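Local coordinates for putative fructosamine-3-kinase (Thermobifida fusca YX, PDB 3F7W), which probably acts as a kinase of the fructosamine kinase family, phosphorylating sugars attached to amines, although its own substrate is not established, at residues Y32-A37 with L42-L47; H107-M112 with D235-A240; S139-F144 with I255-L260. One frame throughout, in Å; residues are numbered along the deposited sequence.

Interaction 1: residues Y32-A37 with L42-L47. With EDO (1,2-ethanediol), chain G.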
loop_
_atom_site.group_PDB
_atom_site.type_symbol
_atom_site.label_atom_id
_atom_site.label_comp_id
_atom_site.label_asym_id
_atom_site.label_seq_id
_atom_site.Cartn_x
_atom_site.Cartn_y
_atom_site.Cartn_z
ATOM N N TYR A 32 2.470 -18.484 -4.595
ATOM C CA TYR A 32 2.949 -19.440 -5.577
ATOM C C TYR A 32 3.514 -18.729 -6.799
ATOM O O TYR A 32 3.042 -17.662 -7.166
ATOM C CB TYR A 32 1.830 -20.363 -6.061
ATOM C CG TYR A 32 1.123 -21.097 -4.970
ATOM C CD1 TYR A 32 0.007 -20.543 -4.351
ATOM C CD2 TYR A 32 1.566 -22.353 -4.541
ATOM C CE1 TYR A 32 -0.645 -21.219 -3.305
ATOM C CE2 TYR A 32 0.919 -23.035 -3.513
ATOM C CZ TYR A 32 -0.181 -22.457 -2.899
ATOM O OH TYR A 32 -0.806 -23.136 -1.890
ATOM N N ARG A 33 4.500 -19.365 -7.412
ATOM C CA ARG A 33 4.891 -19.098 -8.799
ATOM C C ARG A 33 4.246 -20.166 -9.678
ATOM O O ARG A 33 4.484 -21.361 -9.501
ATOM C CB ARG A 33 6.403 -19.134 -8.977
ATOM C CG ARG A 33 6.885 -18.729 -10.367
ATOM C CD ARG A 33 8.378 -18.965 -10.471
ATOM N NE ARG A 33 8.982 -18.487 -11.715
ATOM C CZ ARG A 33 8.900 -19.099 -12.891
ATOM N NH1 ARG A 33 8.197 -20.214 -13.046
ATOM N NH2 ARG A 33 9.531 -18.578 -13.940
ATOM N N VAL A 34 3.408 -19.727 -10.613
ATOM C CA VAL A 34 2.672 -20.638 -11.505
ATOM C C VAL A 34 3.113 -20.356 -12.931
ATOM O O VAL A 34 3.073 -19.200 -13.379
ATOM C CB VAL A 34 1.131 -20.444 -11.377
ATOM C CG1 VAL A 34 0.402 -21.327 -12.399
ATOM C CG2 VAL A 34 0.683 -20.774 -9.952
ATOM N N GLU A 35 3.500 -21.405 -13.648
ATOM C CA GLU A 35 3.994 -21.258 -15.005
ATOM C C GLU A 35 2.998 -21.833 -15.988
ATOM O O GLU A 35 2.530 -22.972 -15.846
ATOM C CB GLU A 35 5.351 -21.942 -15.157
ATOM C CG GLU A 35 6.072 -21.577 -16.452
ATOM C CD GLU A 35 7.483 -22.158 -16.532
ATOM O OE1 GLU A 35 8.292 -21.869 -15.629
ATOM O OE2 GLU A 35 7.777 -22.899 -17.501
ATOM N N LEU A 36 2.657 -21.032 -16.987
ATOM C CA LEU A 36 1.726 -21.449 -18.031
ATOM C C LEU A 36 2.458 -22.281 -19.067
ATOM O O LEU A 36 3.692 -22.325 -19.070
ATOM C CB LEU A 36 1.111 -20.219 -18.715
ATOM C CG LEU A 36 0.378 -19.245 -17.781
ATOM C CD1 LEU A 36 -0.293 -18.140 -18.621
ATOM C CD2 LEU A 36 -0.656 -19.963 -16.920
ATOM N N ALA A 37 1.694 -22.881 -19.977
ATOM C CA ALA A 37 2.247 -23.789 -20.995
ATOM C C ALA A 37 3.301 -23.141 -21.877
ATOM O O ALA A 37 4.218 -23.820 -22.304
ATOM C CB ALA A 37 1.140 -24.391 -21.850
ATOM N N LEU A 42 3.420 -16.498 -13.486
ATOM C CA LEU A 42 2.416 -15.769 -12.758
ATOM C C LEU A 42 2.711 -15.852 -11.273
ATOM O O LEU A 42 3.135 -16.901 -10.777
ATOM C CB LEU A 42 1.038 -16.362 -13.025
ATOM C CG LEU A 42 0.502 -16.404 -14.454
ATOM C CD1 LEU A 42 -0.895 -17.066 -14.411
ATOM C CD2 LEU A 42 0.475 -14.974 -15.057
ATOM N N PHE A 43 2.468 -14.748 -10.575
ATOM C CA PHE A 43 2.482 -14.717 -9.119
ATOM C C PHE A 43 1.028 -14.916 -8.679
ATOM O O PHE A 43 0.155 -14.170 -9.099
ATOM C CB PHE A 43 3.029 -13.404 -8.594
ATOM C CG PHE A 43 3.031 -13.307 -7.078
ATOM C CD1 PHE A 43 3.744 -14.203 -6.328
ATOM C CD2 PHE A 43 2.380 -12.274 -6.427
ATOM C CE1 PHE A 43 3.772 -14.109 -4.949
ATOM C CE2 PHE A 43 2.421 -12.187 -5.031
ATOM C CZ PHE A 43 3.109 -13.116 -4.315
ATOM N N VAL A 44 0.793 -15.902 -7.825
ATOM C CA VAL A 44 -0.576 -16.283 -7.447
ATOM C C VAL A 44 -0.683 -16.305 -5.917
ATOM O O VAL A 44 0.163 -16.924 -5.232
ATOM C CB VAL A 44 -0.955 -17.642 -8.062
ATOM C CG1 VAL A 44 -2.346 -18.099 -7.636
ATOM C CG2 VAL A 44 -0.812 -17.612 -9.643
ATOM N N LYS A 45 -1.678 -15.582 -5.404
ATOM C CA LYS A 45 -2.096 -15.664 -4.000
ATOM C C LYS A 45 -3.349 -16.514 -3.968
ATOM O O LYS A 45 -4.227 -16.404 -4.849
ATOM C CB LYS A 45 -2.443 -14.307 -3.412
ATOM C CG LYS A 45 -1.354 -13.310 -3.408
ATOM C CD LYS A 45 -1.829 -11.975 -2.892
ATOM C CE LYS A 45 -0.691 -10.951 -2.929
ATOM N NZ LYS A 45 -1.093 -9.715 -2.199
ATOM N N ALA A 46 -3.452 -17.355 -2.960
ATOM C CA ALA A 46 -4.617 -18.237 -2.854
ATOM C C ALA A 46 -4.916 -18.546 -1.397
ATOM O O ALA A 46 -4.037 -18.929 -0.640
ATOM C CB ALA A 46 -4.389 -19.542 -3.627
ATOM N N LEU A 47 -6.184 -18.400 -1.031
ATOM C CA LEU A 47 -6.680 -18.928 0.212
ATOM C C LEU A 47 -6.816 -20.446 0.068
ATOM O O LEU A 47 -7.049 -20.936 -1.026
ATOM C CB LEU A 47 -8.049 -18.342 0.504
ATOM C CG LEU A 47 -8.007 -16.880 0.903
ATOM C CD1 LEU A 47 -9.389 -16.243 0.720
ATOM C CD2 LEU A 47 -7.552 -16.861 2.329
HETATM C C1 EDO G . -4.321 -10.868 -0.288
HETATM O O1 EDO G . -3.124 -10.143 0.018
HETATM C C2 EDO G . -5.452 -9.889 -0.313
HETATM O O2 EDO G . -5.196 -9.091 -1.443
#
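Tyr32 and Val44 face each other as a hydrogen-bonded antiparallel pair, as do Val34 and Leu42, with Arg33 and Phe43 forming the non-hydrogen-bonded pair between them. Of the four bonds, Val34 N to Leu42 O is nearly straight (175°, 2.8 Å), whereas Tyr32 N reaches Val44 O at 2.9 Å along a more bent path (136°). Two CA-H...O contacts supplement them, the shorter from Arg33 CA to Leu42 O at 3.4 Å.

Apolar contacts gather on the face bearing Tyr32, Val34, Leu42 and Val44. With each CG2 anti to its carbonyl carbon, Val34 CG2 and Val44 CG2 meet at 3.5 Å. Further out, Leu36 CD2 touches Leu42 CD1 (3.8 Å), and helix 3-13 packs on this face through Val5 and Val9.

The hairpin supplies the second and third strands of a five-stranded antiparallel sheet, the small lobe of a protein-kinase-like fold. The other face carries the side chain of Phe43, whose nearest atom is about 3 Å from an unidentified bound ligand.

The polar side chains serve partners other than the facing strand. Within its own strand, Arg33 NH1 forms a salt bridge with Glu35 OE1 (3.1 Å), which lies in the guanidinium plane. Lys45, extended beyond CG, places NZ 3.0 Å from O1 of an ethanediol, probably from the crystallisation liquor, while forming salt bridges with Glu61 and Asp211. With a methionine in place of Lys45, these carboxylates would probably be left without the positive charge they share.

Interaction 2: residues H107-M112 with D235-A240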
loop_
_atom_site.group_PDB
_atom_site.type_symbol
_atom_site.label_atom_id
_atom_site.label_comp_id
_atom_site.label_asym_id
_atom_site.label_seq_id
_atom_site.Cartn_x
_atom_site.Cartn_y
_atom_site.Cartn_z
ATOM N N HIS A 107 9.713 8.824 -11.611
ATOM C CA HIS A 107 8.784 9.227 -12.669
ATOM C C HIS A 107 7.522 8.351 -12.725
ATOM O O HIS A 107 6.416 8.851 -12.938
ATOM C CB HIS A 107 9.491 9.183 -14.021
ATOM C CG HIS A 107 10.567 10.220 -14.188
ATOM N ND1 HIS A 107 11.506 10.149 -15.200
ATOM C CD2 HIS A 107 10.831 11.366 -13.512
ATOM C CE1 HIS A 107 12.304 11.202 -15.127
ATOM N NE2 HIS A 107 11.924 11.953 -14.109
ATOM N N GLN A 108 7.704 7.039 -12.600
ATOM C CA GLN A 108 6.610 6.090 -12.591
ATOM C C GLN A 108 5.606 6.412 -11.499
ATOM O O GLN A 108 4.391 6.391 -11.730
ATOM C CB GLN A 108 7.112 4.655 -12.390
ATOM C CG GLN A 108 7.940 4.041 -13.519
ATOM C CD GLN A 108 8.379 2.642 -13.187
ATOM O OE1 GLN A 108 9.342 2.431 -12.403
ATOM N NE2 GLN A 108 7.622 1.653 -13.695
ATOM N N LEU A 109 6.108 6.661 -10.298
ATOM C CA LEU A 109 5.237 6.981 -9.166
ATOM C C LEU A 109 4.486 8.295 -9.336
ATOM O O LEU A 109 3.322 8.399 -8.958
ATOM C CB LEU A 109 6.057 7.050 -7.860
ATOM C CG LEU A 109 6.468 5.780 -7.118
ATOM C CD1 LEU A 109 7.293 6.216 -5.858
ATOM C CD2 LEU A 109 5.266 4.914 -6.732
ATOM N N ALA A 110 5.164 9.322 -9.846
ATOM C CA ALA A 110 4.519 10.590 -10.127
ATOM C C ALA A 110 3.334 10.410 -11.091
ATOM O O ALA A 110 2.271 10.962 -10.861
ATOM C CB ALA A 110 5.553 11.629 -10.698
ATOM N N ALA A 111 3.521 9.660 -12.173
ATOM C CA ALA A 111 2.447 9.470 -13.159
ATOM C C ALA A 111 1.281 8.675 -12.540
ATOM O O ALA A 111 0.117 8.960 -12.795
ATOM C CB ALA A 111 2.974 8.762 -14.404
HETATM N N MSE A 112 1.634 7.698 -11.709
HETATM C CA MSE A 112 0.664 6.871 -11.001
HETATM C C MSE A 112 -0.200 7.772 -10.112
HETATM O O MSE A 112 -1.424 7.749 -10.229
HETATM C CB MSE A 112 1.340 5.801 -10.124
HETATM C CG MSE A 112 0.364 4.929 -9.344
HETATM SE SE MSE A 112 1.318 3.617 -8.293
HETATM C CE MSE A 112 1.586 4.810 -6.768
ATOM N N ASP A 235 16.540 9.220 -2.036
ATOM C CA ASP A 235 16.638 10.602 -2.493
ATOM C C ASP A 235 16.582 10.731 -4.016
ATOM O O ASP A 235 15.999 11.685 -4.532
ATOM C CB ASP A 235 17.908 11.264 -1.959
ATOM C CG ASP A 235 17.830 11.559 -0.481
ATOM O OD1 ASP A 235 16.710 11.724 0.020
ATOM O OD2 ASP A 235 18.894 11.641 0.165
ATOM N N ARG A 236 17.174 9.781 -4.740
ATOM C CA ARG A 236 17.060 9.787 -6.203
ATOM C C ARG A 236 15.628 9.578 -6.678
ATOM O O ARG A 236 15.211 10.197 -7.653
ATOM C CB ARG A 236 17.931 8.738 -6.852
ATOM C CG ARG A 236 19.391 9.121 -6.916
ATOM C CD ARG A 236 20.167 8.138 -7.771
ATOM N NE ARG A 236 21.541 8.579 -8.044
ATOM C CZ ARG A 236 22.553 8.496 -7.183
ATOM N NH1 ARG A 236 22.376 8.016 -5.953
ATOM N NH2 ARG A 236 23.762 8.907 -7.553
ATOM N N VAL A 237 14.885 8.708 -5.996
ATOM C CA VAL A 237 13.476 8.481 -6.337
ATOM C C VAL A 237 12.715 9.771 -6.099
ATOM O O VAL A 237 11.996 10.208 -6.970
ATOM C CB VAL A 237 12.833 7.334 -5.528
ATOM C CG1 VAL A 237 11.281 7.241 -5.792
ATOM C CG2 VAL A 237 13.574 5.981 -5.821
ATOM N N ARG A 238 12.879 10.370 -4.919
ATOM C CA ARG A 238 12.149 11.602 -4.571
ATOM C C ARG A 238 12.539 12.774 -5.445
ATOM O O ARG A 238 11.682 13.547 -5.827
ATOM C CB ARG A 238 12.348 11.978 -3.086
ATOM C CG ARG A 238 11.595 11.059 -2.151
ATOM C CD ARG A 238 11.483 11.621 -0.735
ATOM N NE ARG A 238 12.804 11.787 -0.125
ATOM C CZ ARG A 238 13.051 11.700 1.178
ATOM N NH1 ARG A 238 12.088 11.457 2.066
ATOM N NH2 ARG A 238 14.279 11.871 1.596
ATOM N N ASP A 239 13.827 12.923 -5.753
ATOM C CA ASP A 239 14.278 13.977 -6.651
ATOM C C ASP A 239 13.662 13.864 -8.044
ATOM O O ASP A 239 13.189 14.855 -8.601
ATOM C CB ASP A 239 15.818 13.977 -6.784
ATOM C CG ASP A 239 16.527 14.482 -5.539
ATOM O OD1 ASP A 239 15.866 14.980 -4.611
ATOM O OD2 ASP A 239 17.769 14.357 -5.492
ATOM N N ALA A 240 13.688 12.660 -8.609
ATOM C CA ALA A 240 13.070 12.400 -9.923
ATOM C C ALA A 240 11.550 12.628 -9.856
ATOM O O ALA A 240 10.990 13.294 -10.712
ATOM C CB ALA A 240 13.414 11.002 -10.416
#
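His107 turns the edge of its imidazole to the backbone of Ala240, and this is the close part of the contact: CD2 lies 3.4 Å from Ala240 O, near the ring plane. His107 CD2 also comes within 4.0 Å of Ala240 CB. The small side chain of Ala240 is consistent with the close approach of the two helices here, their CA atoms at His107 and Ala240 being 6.0 Å apart. With CG anti to the carbonyl carbon (chi1 -68°), the ring reaches across to the second helix, where NE2 is hydrogen-bonded to Glu243 one turn further on. That bond is likely to fix the rotation of the ring and so keep its carbon edge against the Ala240 carbonyl.

A lighter touch follows deeper in, where Leu109 CD1 and Val237 CG1 meet at 4.1 Å, a single methyl against a single methyl. In contrast, Asp235 and Asp239 occupy the solvent side of their helix, while the exposed Arg236 still packs on Pro99 and Ala102. The buried Arg238 starts away from 107-112; its NH2 lies 2.9 Å from Asp235 OD1 in a salt bridge within one helical turn, close to the guanidinium plane.

Helix 99-114 and helix 234-244 belong to the helical large lobe of the kinase-like fold. Leu109 also packs on Leu226 of helix 219-229, Arg238 touches Ala227 of that helix, and Gln108 ties helix 99-114 to strand 206-209 through the backbone N of Ala207.

Interaction 3: residues S139-F144 with I255-L260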
loop_
_atom_site.group_PDB
_atom_site.type_symbol
_atom_site.label_atom_id
_atom_site.label_comp_id
_atom_site.label_asym_id
_atom_site.label_seq_id
_atom_site.Cartn_x
_atom_site.Cartn_y
_atom_site.Cartn_z
ATOM N N SER A 139 -14.427 14.225 0.683
ATOM C CA SER A 139 -14.006 15.292 -0.201
ATOM C C SER A 139 -12.784 16.064 0.313
ATOM O O SER A 139 -12.149 16.772 -0.452
ATOM C CB SER A 139 -15.185 16.254 -0.418
ATOM O OG SER A 139 -15.639 16.756 0.831
ATOM N N THR A 140 -12.484 15.967 1.606
ATOM C CA THR A 140 -11.408 16.742 2.227
ATOM C C THR A 140 -10.468 15.816 3.008
ATOM O O THR A 140 -10.909 14.866 3.654
ATOM C CB THR A 140 -11.984 17.835 3.158
ATOM O OG1 THR A 140 -12.796 17.236 4.174
ATOM C CG2 THR A 140 -12.830 18.823 2.362
ATOM N N TRP A 141 -9.167 16.089 2.941
ATOM C CA TRP A 141 -8.194 15.175 3.522
ATOM C C TRP A 141 -8.172 15.105 5.066
ATOM O O TRP A 141 -8.131 14.001 5.622
ATOM C CB TRP A 141 -6.789 15.421 2.942
ATOM C CG TRP A 141 -5.803 14.419 3.445
ATOM C CD1 TRP A 141 -5.646 13.157 3.023
ATOM C CD2 TRP A 141 -4.883 14.611 4.516
ATOM N NE1 TRP A 141 -4.671 12.520 3.759
ATOM C CE2 TRP A 141 -4.179 13.399 4.679
ATOM C CE3 TRP A 141 -4.580 15.689 5.347
ATOM C CZ2 TRP A 141 -3.202 13.232 5.640
ATOM C CZ3 TRP A 141 -3.607 15.520 6.313
ATOM C CH2 TRP A 141 -2.917 14.292 6.440
ATOM N N PRO A 142 -8.168 16.258 5.768
ATOM C CA PRO A 142 -8.040 16.150 7.228
ATOM C C PRO A 142 -9.114 15.280 7.870
ATOM O O PRO A 142 -8.802 14.456 8.729
ATOM C CB PRO A 142 -8.154 17.620 7.713
ATOM C CG PRO A 142 -7.715 18.425 6.535
ATOM C CD PRO A 142 -8.245 17.666 5.338
ATOM N N GLU A 143 -10.359 15.439 7.434
ATOM C CA GLU A 143 -11.453 14.612 7.950
ATOM C C GLU A 143 -11.298 13.129 7.582
ATOM O O GLU A 143 -11.513 12.241 8.397
ATOM C CB GLU A 143 -12.787 15.136 7.412
ATOM C CG GLU A 143 -13.227 16.485 7.992
ATOM C CD GLU A 143 -12.398 17.701 7.539
ATOM O OE1 GLU A 143 -11.739 17.692 6.460
ATOM O OE2 GLU A 143 -12.430 18.700 8.290
ATOM N N PHE A 144 -10.992 12.875 6.324
ATOM C CA PHE A 144 -10.717 11.535 5.872
ATOM C C PHE A 144 -9.597 10.873 6.697
ATOM O O PHE A 144 -9.733 9.740 7.166
ATOM C CB PHE A 144 -10.341 11.596 4.387
ATOM C CG PHE A 144 -9.775 10.332 3.852
ATOM C CD1 PHE A 144 -10.588 9.234 3.621
ATOM C CD2 PHE A 144 -8.417 10.241 3.561
ATOM C CE1 PHE A 144 -10.051 8.060 3.130
ATOM C CE2 PHE A 144 -7.885 9.065 3.053
ATOM C CZ PHE A 144 -8.704 7.984 2.843
ATOM N N ILE A 255 6.374 14.846 6.773
ATOM C CA ILE A 255 6.603 13.398 6.707
ATOM C C ILE A 255 6.083 12.642 7.940
ATOM O O ILE A 255 5.355 11.675 7.777
ATOM C CB ILE A 255 8.063 13.039 6.350
ATOM C CG1 ILE A 255 8.365 13.493 4.897
ATOM C CG2 ILE A 255 8.310 11.518 6.542
ATOM C CD1 ILE A 255 9.794 13.366 4.494
ATOM N N PRO A 256 6.436 13.054 9.173
ATOM C CA PRO A 256 5.843 12.334 10.325
ATOM C C PRO A 256 4.303 12.241 10.358
ATOM O O PRO A 256 3.747 11.178 10.724
ATOM C CB PRO A 256 6.359 13.122 11.544
ATOM C CG PRO A 256 7.580 13.814 11.069
ATOM C CD PRO A 256 7.404 14.077 9.598
ATOM N N LEU A 257 3.625 13.336 10.014
ATOM C CA LEU A 257 2.161 13.373 9.992
ATOM C C LEU A 257 1.636 12.222 9.174
ATOM O O LEU A 257 0.752 11.482 9.610
ATOM C CB LEU A 257 1.661 14.703 9.414
ATOM C CG LEU A 257 0.147 14.859 9.219
ATOM C CD1 LEU A 257 -0.580 14.823 10.538
ATOM C CD2 LEU A 257 -0.146 16.154 8.439
ATOM N N HIS A 258 2.212 12.063 7.985
ATOM C CA HIS A 258 1.790 11.020 7.050
ATOM C C HIS A 258 2.203 9.598 7.412
ATOM O O HIS A 258 1.715 8.647 6.792
ATOM C CB HIS A 258 2.268 11.347 5.643
ATOM C CG HIS A 258 1.554 12.511 5.040
ATOM N ND1 HIS A 258 0.250 12.431 4.609
ATOM C CD2 HIS A 258 1.947 13.788 4.822
ATOM C CE1 HIS A 258 -0.131 13.606 4.149
ATOM N NE2 HIS A 258 0.878 14.450 4.269
ATOM N N GLN A 259 3.104 9.470 8.387
ATOM C CA GLN A 259 3.548 8.193 8.894
ATOM C C GLN A 259 2.697 7.682 10.059
ATOM O O GLN A 259 2.846 6.535 10.479
ATOM C CB GLN A 259 5.022 8.292 9.327
ATOM C CG GLN A 259 5.967 8.473 8.137
ATOM C CD GLN A 259 7.427 8.682 8.495
ATOM O OE1 GLN A 259 7.755 9.112 9.603
ATOM N NE2 GLN A 259 8.314 8.435 7.527
ATOM N N LEU A 260 1.797 8.509 10.569
ATOM C CA LEU A 260 0.993 8.107 11.720
ATOM C C LEU A 260 0.050 6.951 11.397
ATOM O O LEU A 260 -0.070 6.013 12.186
ATOM C CB LEU A 260 0.234 9.304 12.307
ATOM C CG LEU A 260 1.135 10.394 12.916
ATOM C CD1 LEU A 260 0.279 11.573 13.412
ATOM C CD2 LEU A 260 2.032 9.865 14.038
#
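Trp141 and His258 bring their rings together obliquely, planes at 43° and the centroid of the tryptophan six-membered ring 5.0 Å from that of the imidazole. The nearest atoms are Trp141 CZ2 and His258 CE1, 3.4 Å apart. At the indole edge, near its plane, lies Leu257 CD2, 3.9 Å from Trp141 CH2, so the outer end of the six-membered ring meets an aliphatic and an aromatic neighbour from consecutive residues. Further rings surround the indole: Tyr145 stacks on it, and His218 meets it edge-to-face.

The torsions explain the reach. Trp141 has CG anti to the backbone N (chi1 -175°), which sends the long indole out from the first turn of its helix toward the other segment. Leu257 comes from the opposite direction, while the side chain of His258 crosses the indole at a slant.

At the start of helix 141-159, Thr140 holds the N-cap position without a side-chain capping bond. Its OG1 donates instead to Glu143 OE1 at 2.6 Å, approaching from above the carboxylate plane.

The partner helix 251-270 is kinked at Pro256 and Leu257, and Leu257 O accepts a hydrogen bond from Tyr145 OH. This is an aromatic cluster joining helices 141-159 and 251-270 in the mainly helical large lobe of a kinase-like fold.

Overall arrangement
From the N terminus, interaction 1 comes first and closes the short turn of a hairpin in the small-lobe sheet, complete before either other contact begins. Interactions 2 and 3 are long-range: each encloses more than a hundred residues, and their segments alternate along the chain, so the two closures cross rather than nest. Interaction 2 draws helix 99-114 to helix 234-244, and interaction 3 draws helix 141-159 to helix 251-270. The later helices follow each other in sequence, and the contacts touch where Arg238 NH1 packs against Ile255 CD1 at 3.8 Å. Interactions 1 and 3 lie on opposite sides of the chain's centre, their centres about 36 Å apart.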